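Local coordinates for putative enoyl-CoA hydratase/isomerase (Acinetobacter baumannii, PDB 3FDU), which probably acts on enoyl-CoA thioesters as a hydratase or isomerase of the crotonase superfamily, at residues 87-92 and 223-228. The protein carries 4 engineered substitutions. Sequence-based numbering, arbitrary orientation.
Sequences PPFVLL and ECIDHE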
loop_
_atom_site.group_PDB
_atom_site.type_symbol
_atom_site.label_atom_id
_atom_site.label_comp_id
_atom_site.label_asym_id
_atom_site.label_seq_id
_atom_site.Cartn_x
_atom_site.Cartn_y
_atom_site.Cartn_z
ATOM N N PRO A 87 5.526 -14.565 24.709
ATOM C CA PRO A 87 6.548 -13.474 24.677
ATOM C C PRO A 87 6.730 -12.709 23.378
ATOM O O PRO A 87 6.761 -11.493 23.431
ATOM C CB PRO A 87 7.844 -14.181 25.122
ATOM C CG PRO A 87 7.310 -15.291 26.101
ATOM C CD PRO A 87 6.058 -15.779 25.371
ATOM N N PRO A 88 6.787 -13.379 22.212
ATOM C CA PRO A 88 6.957 -12.540 20.996
ATOM C C PRO A 88 5.794 -11.559 20.772
ATOM O O PRO A 88 6.028 -10.486 20.287
ATOM C CB PRO A 88 6.952 -13.542 19.835
ATOM C CG PRO A 88 7.111 -14.921 20.443
ATOM C CD PRO A 88 6.772 -14.826 21.912
ATOM N N PHE A 89 4.550 -11.946 21.050
ATOM C CA PHE A 89 3.426 -10.978 20.892
ATOM C C PHE A 89 3.482 -9.825 21.884
ATOM O O PHE A 89 3.063 -8.687 21.573
ATOM C CB PHE A 89 2.099 -11.723 20.956
ATOM C CG PHE A 89 2.062 -12.906 20.048
ATOM C CD1 PHE A 89 1.871 -12.735 18.708
ATOM C CD2 PHE A 89 2.244 -14.195 20.544
ATOM C CE1 PHE A 89 1.839 -13.841 17.844
ATOM C CE2 PHE A 89 2.244 -15.287 19.701
ATOM C CZ PHE A 89 2.071 -15.109 18.330
ATOM N N VAL A 90 4.009 -10.096 23.075
ATOM C CA VAL A 90 4.222 -9.040 24.098
ATOM C C VAL A 90 5.223 -7.969 23.571
ATOM O O VAL A 90 4.969 -6.766 23.647
ATOM C CB VAL A 90 4.728 -9.619 25.469
ATOM C CG1 VAL A 90 5.138 -8.448 26.485
ATOM C CG2 VAL A 90 3.625 -10.506 26.128
ATOM N N LEU A 91 6.335 -8.420 22.998
ATOM C CA LEU A 91 7.321 -7.516 22.367
ATOM C C LEU A 91 6.666 -6.737 21.227
ATOM O O LEU A 91 6.805 -5.491 21.158
ATOM C CB LEU A 91 8.547 -8.299 21.857
ATOM C CG LEU A 91 9.544 -7.502 20.986
ATOM C CD1 LEU A 91 9.992 -6.277 21.750
ATOM C CD2 LEU A 91 10.765 -8.406 20.616
ATOM N N LEU A 92 5.986 -7.449 20.319
ATOM C CA LEU A 92 5.397 -6.758 19.186
ATOM C C LEU A 92 4.388 -5.701 19.603
ATOM O O LEU A 92 4.355 -4.628 19.014
ATOM C CB LEU A 92 4.778 -7.726 18.172
ATOM C CG LEU A 92 5.789 -8.578 17.361
ATOM C CD1 LEU A 92 5.179 -9.958 16.948
ATOM C CD2 LEU A 92 6.265 -7.821 16.154
ATOM N N GLU A 223 -5.681 -5.636 18.200
ATOM C CA GLU A 223 -6.636 -6.719 17.921
ATOM C C GLU A 223 -6.156 -7.707 16.853
ATOM O O GLU A 223 -6.383 -8.929 16.987
ATOM C CB GLU A 223 -8.030 -6.159 17.541
ATOM C CG GLU A 223 -8.810 -5.628 18.782
ATOM C CD GLU A 223 -9.966 -4.650 18.436
ATOM O OE1 GLU A 223 -10.105 -4.250 17.257
ATOM O OE2 GLU A 223 -10.732 -4.269 19.369
ATOM N N CYS A 224 -5.528 -7.195 15.795
ATOM C CA CYS A 224 -4.996 -8.066 14.735
ATOM C C CYS A 224 -3.851 -8.928 15.280
ATOM O O CYS A 224 -3.835 -10.148 15.081
ATOM C CB CYS A 224 -4.528 -7.241 13.536
ATOM S SG CYS A 224 -3.810 -8.256 12.183
ATOM N N ILE A 225 -2.902 -8.313 15.990
ATOM C CA ILE A 225 -1.834 -9.088 16.638
ATOM C C ILE A 225 -2.380 -10.255 17.508
ATOM O O ILE A 225 -1.903 -11.386 17.426
ATOM C CB ILE A 225 -0.899 -8.152 17.438
ATOM C CG1 ILE A 225 -0.135 -7.279 16.414
ATOM C CG2 ILE A 225 0.134 -8.967 18.375
ATOM C CD1 ILE A 225 0.613 -6.055 17.034
ATOM N N ASP A 226 -3.419 -9.959 18.288
ATOM C CA ASP A 226 -4.001 -10.938 19.249
ATOM C C ASP A 226 -4.725 -12.062 18.526
ATOM O O ASP A 226 -4.633 -13.208 18.913
ATOM C CB ASP A 226 -4.928 -10.244 20.259
ATOM C CG ASP A 226 -4.146 -9.470 21.366
ATOM O OD1 ASP A 226 -2.949 -9.718 21.650
ATOM O OD2 ASP A 226 -4.747 -8.598 22.003
ATOM N N HIS A 227 -5.421 -11.737 17.453
ATOM C CA HIS A 227 -6.202 -12.759 16.777
ATOM C C HIS A 227 -5.234 -13.636 15.945
ATOM O O HIS A 227 -5.406 -14.850 15.820
ATOM C CB HIS A 227 -7.269 -12.122 15.880
ATOM C CG HIS A 227 -7.874 -13.087 14.918
ATOM N ND1 HIS A 227 -8.478 -14.264 15.334
ATOM C CD2 HIS A 227 -7.906 -13.102 13.561
ATOM C CE1 HIS A 227 -8.892 -14.940 14.279
ATOM N NE2 HIS A 227 -8.558 -14.258 13.189
ATOM N N GLU A 228 -4.209 -13.013 15.378
ATOM C CA GLU A 228 -3.129 -13.802 14.754
ATOM C C GLU A 228 -2.514 -14.762 15.772
ATOM O O GLU A 228 -2.234 -15.935 15.446
ATOM C CB GLU A 228 -2.019 -12.897 14.227
ATOM C CG GLU A 228 -2.338 -12.266 12.871
ATOM C CD GLU A 228 -1.134 -11.471 12.304
ATOM O OE1 GLU A 228 -0.129 -11.328 13.049
ATOM O OE2 GLU A 228 -1.211 -11.004 11.131
#
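F89 and I225 mark the nearest approach of the two backbones, their CA atoms 7.0 Å apart, where the first turns of helix 87-97 face the middle of helix 218-236. The setting is a crotonase fold: helix 87-97 leads into strand 102-106 of the main sheet, and the second belongs to the long helical C-terminal part of the chain. Both CA atoms direct their side chains into the space between the helices, and the side chains of F89 and I225 run antiparallel, each passing beside the other. The meeting is apolar and modest, burying 166 Å² in all, with no hydrogen bond from one segment to the other. I225 meets the other helix with both branches of its side chain. CG2, placed anti to the backbone N, reaches the edge of the F89 ring near its plane, so the methyl lies against the rim of the ring, not over its face. The ring gets there with CG beside its own backbone N (chi1 -50°). The other arm, CG1 with CD1, extends toward L92; CD1 stands 4.5 Å from L92 O, a loose contact, and 4.6 Å from L92 CB. L92 also packs on I113 and T116 of helix 113-116, while F89 and P88 touch E144 in a loop. Beside this apolar contact, D226 OD1 forms a salt bridge with NZ of K93, which follows L92 in helix 87-97. The E228 carboxylate is hydrogen-bonded at OE1 to G146 N and at OE2 to S148 OG, and H227 packs on L213 of a second subunit. Within its own helix each segment is regular: L92 N bonds to P88 O at 3.0 Å and E228 N to C224 O at 2.9 Å. At the heart of the contact, F89 CD1 lies 4.2 Å from I225 CG2.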